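Local coordinates for SusD superfamily protein (Bacteroides fragilis, PDB 3L22), which is a SusD-family protein of the bacterial outer membrane that probably binds sugars for uptake, and that carries zinc ions in this crystal, at residues A242-Q247 with K318-P323; Q265-Y270 with M310-A315. All coordinates share one frame; numbering follows the deposited sequence. Where two conformers were deposited one is given.

Interaction 1: residues A242-Q247 with K318-P323; sequences APYFSQ and KLQWVP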
ATOM      1  N   ALA A 242      16.817   4.175 -12.494  1.00 12.11           N
ATOM      2  CA  ALA A 242      17.839   4.773 -11.623  1.00 12.34           C
ATOM      3  C   ALA A 242      17.616   6.290 -11.545  1.00 12.29           C
ATOM      4  O   ALA A 242      17.441   6.932 -12.593  1.00 11.53           O
ATOM      5  CB  ALA A 242      19.298   4.450 -12.163  1.00 10.53           C
ATOM      6  N   PRO A 243      17.669   6.872 -10.330  1.00 12.18           N
ATOM      7  CA  PRO A 243      17.996   6.305  -9.016  1.00 12.36           C
ATOM      8  C   PRO A 243      16.802   5.710  -8.256  1.00 12.29           C
ATOM      9  O   PRO A 243      16.946   5.376  -7.080  1.00 12.68           O
ATOM     10  CB  PRO A 243      18.567   7.502  -8.258  1.00 12.96           C
ATOM     11  CG  PRO A 243      17.808   8.697  -8.811  1.00 12.39           C
ATOM     12  CD  PRO A 243      17.646   8.342 -10.291  1.00 13.62           C
ATOM     13  N   TYR A 244      15.679   5.565  -8.943  1.00 11.36           N
ATOM     14  CA  TYR A 244      14.442   4.955  -8.476  1.00 11.94           C
ATOM     15  C   TYR A 244      13.604   5.841  -7.562  1.00 12.13           C
ATOM     16  O   TYR A 244      12.732   5.342  -6.852  1.00 13.59           O
ATOM     17  CB  TYR A 244      14.644   3.547  -7.886  1.00 11.45           C
ATOM     18  CG  TYR A 244      15.430   2.614  -8.787  1.00 10.13           C
ATOM     19  CD1 TYR A 244      14.860   2.056  -9.926  1.00  9.06           C
ATOM     20  CD2 TYR A 244      16.766   2.336  -8.531  1.00 11.01           C
ATOM     21  CE1 TYR A 244      15.596   1.236 -10.766  1.00 11.39           C
ATOM     22  CE2 TYR A 244      17.494   1.503  -9.351  1.00 10.79           C
ATOM     23  CZ  TYR A 244      16.907   0.948 -10.466  1.00 12.65           C
ATOM     24  OH  TYR A 244      17.652   0.108 -11.272  1.00 14.27           O
ATOM     25  N   PHE A 245      13.850   7.144  -7.586  1.00 12.66           N
ATOM     26  CA  PHE A 245      13.000   8.105  -6.889  1.00 12.20           C
ATOM     27  C   PHE A 245      13.146   9.446  -7.588  1.00 12.80           C
ATOM     28  O   PHE A 245      14.106   9.667  -8.314  1.00 12.66           O
ATOM     29  CB  PHE A 245      13.364   8.230  -5.387  1.00 12.48           C
ATOM     30  CG  PHE A 245      14.779   8.699  -5.107  1.00 10.95           C
ATOM     31  CD1 PHE A 245      15.832   7.792  -5.050  1.00 12.22           C
ATOM     32  CD2 PHE A 245      15.054  10.043  -4.900  1.00 12.40           C
ATOM     33  CE1 PHE A 245      17.121   8.211  -4.794  1.00 10.16           C
ATOM     34  CE2 PHE A 245      16.335  10.476  -4.616  1.00  9.21           C
ATOM     35  CZ  PHE A 245      17.377   9.573  -4.597  1.00 10.60           C
ATOM     36  N   SER A 246      12.191  10.327  -7.337  1.00 12.34           N
ATOM     37  CA  SER A 246      12.140  11.625  -7.943  1.00 13.07           C
ATOM     38  C   SER A 246      11.626  12.601  -6.885  1.00 13.67           C
ATOM     39  O   SER A 246      11.357  12.210  -5.741  1.00 13.13           O
ATOM     40  CB  SER A 246      11.179  11.618  -9.135  1.00 13.53           C
ATOM     41  OG  SER A 246       9.807  11.541  -8.702  1.00 12.41           O
ATOM     42  N   GLN A 247      11.422  13.852  -7.284  1.00 14.39           N
ATOM     43  CA  GLN A 247      10.740  14.834  -6.442  1.00 15.44           C
ATOM     44  C   GLN A 247       9.259  14.515  -6.134  1.00 15.20           C
ATOM     45  O   GLN A 247       8.647  15.234  -5.334  1.00 13.78           O
ATOM     46  CB  GLN A 247      10.822  16.212  -7.079  1.00 16.90           C
ATOM     47  CG  GLN A 247      12.278  16.724  -6.967  1.00 24.45           C
ATOM     48  CD  GLN A 247      12.482  18.058  -7.569  1.00 31.14           C
ATOM     49  OE1 GLN A 247      11.607  18.566  -8.268  1.00 38.94           O
ATOM     50  NE2 GLN A 247      13.645  18.640  -7.336  1.00 31.19           N
ATOM     51  N   LYS A 318      16.102  -7.037 -10.486  1.00 11.76           N
ATOM     52  CA  LYS A 318      15.058  -6.846  -9.500  1.00 12.26           C
ATOM     53  C   LYS A 318      15.275  -5.572  -8.664  1.00 12.44           C
ATOM     54  O   LYS A 318      14.716  -5.439  -7.542  1.00 11.49           O
ATOM     55  CB  LYS A 318      14.859  -8.080  -8.605  1.00 13.13           C
ATOM     56  CG  LYS A 318      14.846  -9.410  -9.321  1.00 12.53           C
ATOM     57  CD  LYS A 318      14.376 -10.544  -8.370  1.00 13.10           C
ATOM     58  CE  LYS A 318      14.800 -11.965  -8.791  1.00 12.80           C
ATOM     59  NZ  LYS A 318      14.062 -13.003  -7.954  1.00 11.64           N
ATOM     60  N   LEU A 319      16.032  -4.614  -9.214  1.00 11.62           N
ATOM     61  CA  LEU A 319      16.481  -3.459  -8.410  1.00 11.41           C
ATOM     62  C   LEU A 319      15.446  -2.335  -8.333  1.00 12.06           C
ATOM     63  O   LEU A 319      15.654  -1.363  -7.618  1.00 12.93           O
ATOM     64  CB  LEU A 319      17.794  -2.902  -8.925  1.00 10.76           C
ATOM     65  CG  LEU A 319      19.025  -3.758  -8.642  1.00 10.50           C
ATOM     66  CD1 LEU A 319      20.204  -3.327  -9.495  1.00  9.65           C
ATOM     67  CD2 LEU A 319      19.350  -3.670  -7.129  1.00  8.84           C
ATOM     68  N   GLN A 320      14.336  -2.444  -9.047  1.00 11.97           N
ATOM     69  CA  GLN A 320      13.354  -1.363  -9.009  1.00 12.22           C
ATOM     70  C   GLN A 320      12.739  -1.245  -7.620  1.00 12.21           C
ATOM     71  O   GLN A 320      12.321  -2.253  -7.018  1.00 13.44           O
ATOM     72  CB  GLN A 320      12.283  -1.537 -10.068  1.00 11.33           C
ATOM     73  CG  GLN A 320      12.842  -1.345 -11.484  1.00 12.31           C
ATOM     74  CD  GLN A 320      11.899  -1.831 -12.617  1.00 14.28           C
ATOM     75  OE1 GLN A 320      11.566  -3.034 -12.732  1.00 13.63           O
ATOM     76  NE2 GLN A 320      11.506  -0.902 -13.479  1.00 13.06           N
ATOM     77  N   TRP A 321      12.710  -0.024  -7.107  1.00 12.42           N
ATOM     78  CA  TRP A 321      12.090   0.255  -5.810  1.00 12.11           C
ATOM     79  C   TRP A 321      10.560   0.109  -5.863  1.00 13.16           C
ATOM     80  O   TRP A 321       9.941   0.310  -6.916  1.00 13.02           O
ATOM     81  CB  TRP A 321      12.425   1.674  -5.380  1.00 13.10           C
ATOM     82  CG  TRP A 321      13.872   1.928  -5.024  1.00 11.41           C
ATOM     83  CD1 TRP A 321      14.978   1.174  -5.366  1.00 11.80           C
ATOM     84  CD2 TRP A 321      14.369   3.059  -4.329  1.00 13.75           C
ATOM     85  NE1 TRP A 321      16.113   1.745  -4.864  1.00 13.94           N
ATOM     86  CE2 TRP A 321      15.772   2.911  -4.228  1.00 15.75           C
ATOM     87  CE3 TRP A 321      13.766   4.187  -3.755  1.00 12.99           C
ATOM     88  CZ2 TRP A 321      16.582   3.869  -3.615  1.00 14.49           C
ATOM     89  CZ3 TRP A 321      14.593   5.137  -3.132  1.00 11.82           C
ATOM     90  CH2 TRP A 321      15.972   4.952  -3.057  1.00 13.29           C
ATOM     91  N   VAL A 322       9.977  -0.309  -4.736  1.00 12.41           N
ATOM     92  CA  VAL A 322       8.558  -0.449  -4.581  1.00 12.54           C
ATOM     93  C   VAL A 322       8.044   0.875  -4.016  1.00 13.32           C
ATOM     94  O   VAL A 322       8.396   1.256  -2.896  1.00 13.87           O
ATOM     95  CB  VAL A 322       8.227  -1.633  -3.667  1.00 13.15           C
ATOM     96  CG1 VAL A 322       6.673  -1.806  -3.446  1.00 11.64           C
ATOM     97  CG2 VAL A 322       8.867  -2.912  -4.276  1.00 11.69           C
ATOM     98  N   PRO A 323       7.251   1.624  -4.804  1.00 13.64           N
ATOM     99  CA  PRO A 323       6.704   2.904  -4.375  1.00 13.52           C
ATOM    100  C   PRO A 323       5.450   2.744  -3.495  1.00 13.99           C
ATOM    101  O   PRO A 323       4.410   2.205  -3.950  1.00 14.99           O
ATOM    102  CB  PRO A 323       6.349   3.561  -5.697  1.00 14.13           C
ATOM    103  CG  PRO A 323       5.931   2.437  -6.573  1.00 14.46           C
ATOM    104  CD  PRO A 323       6.774   1.261  -6.157  1.00 14.33           C
TER
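CB of Y244 sits over the indole of W321, 3.4 Å from the centroid of its five-membered ring and 14° off the ring normal, a CH-pi contact. Beyond it the phenol ring of Y244 runs nearly parallel to the pyrrole part of W321 but slid well aside, centroids 5.0 Å apart and planes at 27°. F245, likewise slid, lies at the six-membered ring, its CD1 3.5 Å from CH2 of W321. The carbonyl oxygen of P243, a residue joined to A242 by a cis peptide bond, stands over the same face of W321 as CB of Y244. Together Y244, F245 and W321 form an aromatic cluster between the loop before strand 249-253 and the residues leading into strand 322-326; these two strands pair antiparallel. CG of Y244 lies anti to its own carbonyl carbon, which swings the phenol toward L319 and Q320: the carbonyl oxygen of L319 is centred over one face, while CG of Q320 comes within 3.8 Å of CE1 of Y244. The amide of Q320 is turned 67° from the plane of the Y244 ring, and its NE2 is held by the carbonyl of Y240. V195 of helix 192-196 touches both F245 and W321.

Interaction 2: residues Q265-Y270 with M310-A315; sequences QSLAEY and MKFTDA. With EDO (1,2-ethanediol), chain Y.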
ATOM      1  N   GLN A 265       9.328 -13.724  -6.545  1.00 18.15           N
ATOM      2  CA  GLN A 265       8.802 -12.903  -5.458  0.60 17.42           C
ATOM      3  C   GLN A 265       8.861 -11.421  -5.745  1.00 17.00           C
ATOM      4  O   GLN A 265       8.303 -10.667  -4.996  1.00 18.31           O
ATOM      5  CB  GLN A 265       9.555 -13.211  -4.178  0.60 17.28           C
ATOM      6  CG  GLN A 265       9.302 -14.634  -3.699  0.60 18.30           C
ATOM      7  CD  GLN A 265       9.973 -14.906  -2.416  0.60 18.49           C
ATOM      8  OE1 GLN A 265      10.130 -13.991  -1.597  0.60 18.13           O
ATOM      9  NE2 GLN A 265      10.390 -16.177  -2.199  0.60 18.07           N
ATOM     10  N   SER A 266       9.547 -11.003  -6.810  1.00 15.09           N
ATOM     11  CA  SER A 266       9.664  -9.590  -7.102  1.00 14.92           C
ATOM     12  C   SER A 266       8.527  -9.115  -7.992  1.00 14.45           C
ATOM     13  O   SER A 266       7.943  -9.896  -8.749  1.00 14.34           O
ATOM     14  CB  SER A 266      10.976  -9.265  -7.823  1.00 14.73           C
ATOM     15  OG  SER A 266      10.993  -9.835  -9.117  1.00 14.75           O
ATOM     16  N   LEU A 267       8.240  -7.824  -7.908  1.00 13.50           N
ATOM     17  CA  LEU A 267       7.302  -7.177  -8.809  1.00 14.56           C
ATOM     18  C   LEU A 267       7.593  -7.458 -10.291  1.00 14.44           C
ATOM     19  O   LEU A 267       6.691  -7.886 -11.045  1.00 14.88           O
ATOM     20  CB  LEU A 267       7.306  -5.668  -8.569  1.00 14.63           C
ATOM     21  CG  LEU A 267       6.322  -5.130  -7.531  1.00 17.83           C
ATOM     22  CD1 LEU A 267       6.256  -5.903  -6.248  1.00 14.66           C
ATOM     23  CD2 LEU A 267       6.557  -3.621  -7.332  1.00 13.24           C
ATOM     24  N   ALA A 268       8.837  -7.244 -10.703  1.00 13.85           N
ATOM     25  CA  ALA A 268       9.202  -7.413 -12.102  1.00 13.84           C
ATOM     26  C   ALA A 268       8.964  -8.818 -12.616  1.00 13.79           C
ATOM     27  O   ALA A 268       8.568  -9.009 -13.770  1.00 13.50           O
ATOM     28  CB  ALA A 268      10.690  -6.957 -12.366  1.00 13.73           C
ATOM     29  N   GLU A 269       9.158  -9.800 -11.748  1.00 13.46           N
ATOM     30  CA  GLU A 269       8.935 -11.181 -12.134  1.00 13.03           C
ATOM     31  C   GLU A 269       7.457 -11.485 -12.427  1.00 12.98           C
ATOM     32  O   GLU A 269       7.168 -12.406 -13.192  1.00 12.35           O
ATOM     33  CB  GLU A 269       9.465 -12.127 -11.062  1.00 12.61           C
ATOM     34  CG  GLU A 269      10.972 -12.230 -11.111  1.00 15.20           C
ATOM     35  CD  GLU A 269      11.507 -12.997  -9.943  1.00 16.57           C
ATOM     36  OE1 GLU A 269      11.441 -12.488  -8.800  1.00 13.91           O
ATOM     37  OE2 GLU A 269      11.918 -14.144 -10.174  1.00 15.66           O
ATOM     38  N   TYR A 270       6.553 -10.690 -11.873  1.00 11.91           N
ATOM     39  CA  TYR A 270       5.114 -10.880 -12.093  1.00 12.59           C
ATOM     40  C   TYR A 270       4.577 -10.222 -13.374  1.00 11.94           C
ATOM     41  O   TYR A 270       3.511 -10.603 -13.855  1.00 12.30           O
ATOM     42  CB  TYR A 270       4.330 -10.428 -10.821  1.00 12.76           C
ATOM     43  CG  TYR A 270       4.231 -11.527  -9.814  1.00 12.71           C
ATOM     44  CD1 TYR A 270       5.360 -11.997  -9.183  1.00 15.61           C
ATOM     45  CD2 TYR A 270       3.023 -12.113  -9.492  1.00 14.23           C
ATOM     46  CE1 TYR A 270       5.301 -13.010  -8.273  1.00 13.72           C
ATOM     47  CE2 TYR A 270       2.959 -13.139  -8.560  1.00 14.46           C
ATOM     48  CZ  TYR A 270       4.109 -13.563  -7.964  1.00 16.01           C
ATOM     49  OH  TYR A 270       4.103 -14.566  -7.073  1.00 22.04           O
HETATM   50  N   MSE A 310       4.196  -2.213 -18.289  1.00 15.14           N
HETATM   51  CA  MSE A 310       5.645  -1.946 -18.413  0.75 15.47           C
HETATM   52  C   MSE A 310       6.219  -1.084 -17.299  1.00 16.01           C
HETATM   53  O   MSE A 310       7.283  -0.483 -17.461  1.00 16.98           O
HETATM   54  CB  MSE A 310       5.963  -1.321 -19.771  0.75 15.04           C
HETATM   55  CG  MSE A 310       5.335  -2.086 -20.953  0.75 16.42           C
HETATM   56 SE   MSE A 310       6.123  -3.842 -21.147  0.56 18.29          SE
HETATM   57  CE  MSE A 310       7.926  -3.301 -21.725  0.75 14.27           C
ATOM     58  N   LYS A 311       5.577  -1.042 -16.131  1.00 15.57           N
ATOM     59  CA  LYS A 311       6.206  -0.338 -14.998  1.00 15.18           C
ATOM     60  C   LYS A 311       7.427  -1.083 -14.441  1.00 15.28           C
ATOM     61  O   LYS A 311       8.519  -0.531 -14.339  1.00 15.42           O
ATOM     62  CB  LYS A 311       5.226  -0.060 -13.862  1.00 14.82           C
ATOM     63  CG  LYS A 311       4.232   1.075 -14.177  1.00 17.11           C
ATOM     64  CD  LYS A 311       3.200   1.319 -13.090  1.00 13.18           C
ATOM     65  CE  LYS A 311       2.228   2.460 -13.487  1.00 13.23           C
ATOM     66  NZ  LYS A 311       1.372   2.891 -12.326  1.00 11.82           N
ATOM     67  N   PHE A 312       7.225  -2.332 -14.046  1.00 14.70           N
ATOM     68  CA  PHE A 312       8.249  -3.125 -13.383  1.00 14.24           C
ATOM     69  C   PHE A 312       8.612  -4.275 -14.278  1.00 15.28           C
ATOM     70  O   PHE A 312       7.943  -5.312 -14.240  1.00 15.41           O
ATOM     71  CB  PHE A 312       7.696  -3.657 -12.056  1.00 14.92           C
ATOM     72  CG  PHE A 312       7.217  -2.570 -11.145  1.00 15.14           C
ATOM     73  CD1 PHE A 312       8.129  -1.831 -10.402  1.00 15.96           C
ATOM     74  CD2 PHE A 312       5.866  -2.295 -11.011  1.00 15.60           C
ATOM     75  CE1 PHE A 312       7.707  -0.811  -9.543  1.00 17.44           C
ATOM     76  CE2 PHE A 312       5.433  -1.282 -10.180  1.00 17.09           C
ATOM     77  CZ  PHE A 312       6.357  -0.524  -9.448  1.00 16.60           C
ATOM     78  N   THR A 313       9.626  -4.095 -15.112  1.00 15.10           N
ATOM     79  CA  THR A 313      10.035  -5.149 -16.009  1.00 17.35           C
ATOM     80  C   THR A 313      11.501  -5.573 -15.896  1.00 16.63           C
ATOM     81  O   THR A 313      11.942  -6.412 -16.701  1.00 16.02           O
ATOM     82  CB  THR A 313       9.678  -4.808 -17.464  1.00 18.08           C
ATOM     83  OG1 THR A 313      10.336  -3.597 -17.824  1.00 23.12           O
ATOM     84  CG2 THR A 313       8.139  -4.649 -17.607  1.00 21.60           C
ATOM     85  N   ASP A 314      12.251  -5.077 -14.898  1.00 14.95           N
ATOM     86  CA  ASP A 314      13.627  -5.513 -14.794  1.00 14.87           C
ATOM     87  C   ASP A 314      13.703  -6.714 -13.870  1.00 13.89           C
ATOM     88  O   ASP A 314      13.958  -6.589 -12.655  1.00 13.70           O
ATOM     89  CB  ASP A 314      14.534  -4.369 -14.348  1.00 14.66           C
ATOM     90  CG  ASP A 314      16.002  -4.796 -14.249  1.00 16.07           C
ATOM     91  OD1 ASP A 314      16.363  -5.991 -14.527  1.00 17.19           O
ATOM     92  OD2 ASP A 314      16.808  -3.919 -13.848  1.00 19.04           O
ATOM     93  N   ALA A 315      13.452  -7.881 -14.440  1.00 13.67           N
ATOM     94  CA  ALA A 315      13.396  -9.128 -13.661  1.00 13.66           C
ATOM     95  C   ALA A 315      14.809  -9.682 -13.495  1.00 14.46           C
ATOM     96  O   ALA A 315      15.040 -10.473 -12.613  1.00 16.62           O
ATOM     97  CB  ALA A 315      12.494 -10.140 -14.303  1.00 12.40           C
TER
HETATM   98  C1  EDO Y 465       8.436   2.797 -18.433  1.00 59.09           C
HETATM   99  O1  EDO Y 465       8.447   2.743 -19.889  1.00 58.72           O
HETATM  100  C2  EDO Y 465       9.746   2.460 -17.695  1.00 58.37           C
HETATM  101  O2  EDO Y 465       9.516   1.539 -16.600  1.00 57.17           O
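OE1 of E269, whose CG touches CB of A315 across the contact, is gripped by several donors. OE1 takes a 2.7 Å bond from OG of S266 on its anti lone pair, and the backbone N of S266 adds a second at 3.1 Å, N to OE1, tilted 27° out of the carboxylate plane. In return OG of S266 accepts from the backbone N of E269 (3.2 Å), completing a capping box at the start of helix 267-271. From this turn L267 and A268 face the loop 310-315. With CG of F312 anti to its own carbonyl carbon, the phenyl ring is set alongside L267, whose CD2 is centred over one face in a CH-pi contact, 3.6 Å from the centroid of F312 and 6° off the normal. CA of A268 points a C-H at the carbonyl oxygen of F312 (3.3 Å, angle at H 159°). Its methyl presses on the inverse gamma turn centred on D314, CB of A268 lying 3.3 Å from the carbonyl oxygen of D314 and 4.1 Å from CB of A315. The ring of F312 also meets Y240 edge-to-face, and L267 packs on Y46 and L47 of helix 44-52.

Overall arrangement
Interaction 2 is nested along the chain within the loop closed by interaction 1, in the order 242-247, 265-270, 310-315, 318-323. Their centres are about 12 Å apart, on the same side of the chain's centre. They are joined directly: K318 NZ forms a 2.8 Å salt bridge with E269 OE1, which would be expected to favour the ionised carboxylate, and Q320 OE1 probably accepts from D314 N. Strand 322-326, whose start belongs to interaction 1, packs on interaction 2 through V322 on L267 and P323 on F312. The region is mostly loops and short elements, in a chain whose regular structure is mainly helical. Zinc-binding side chains lie about 9 Å (E188 from F245) and 10 Å (H197 from W321) from interaction 1.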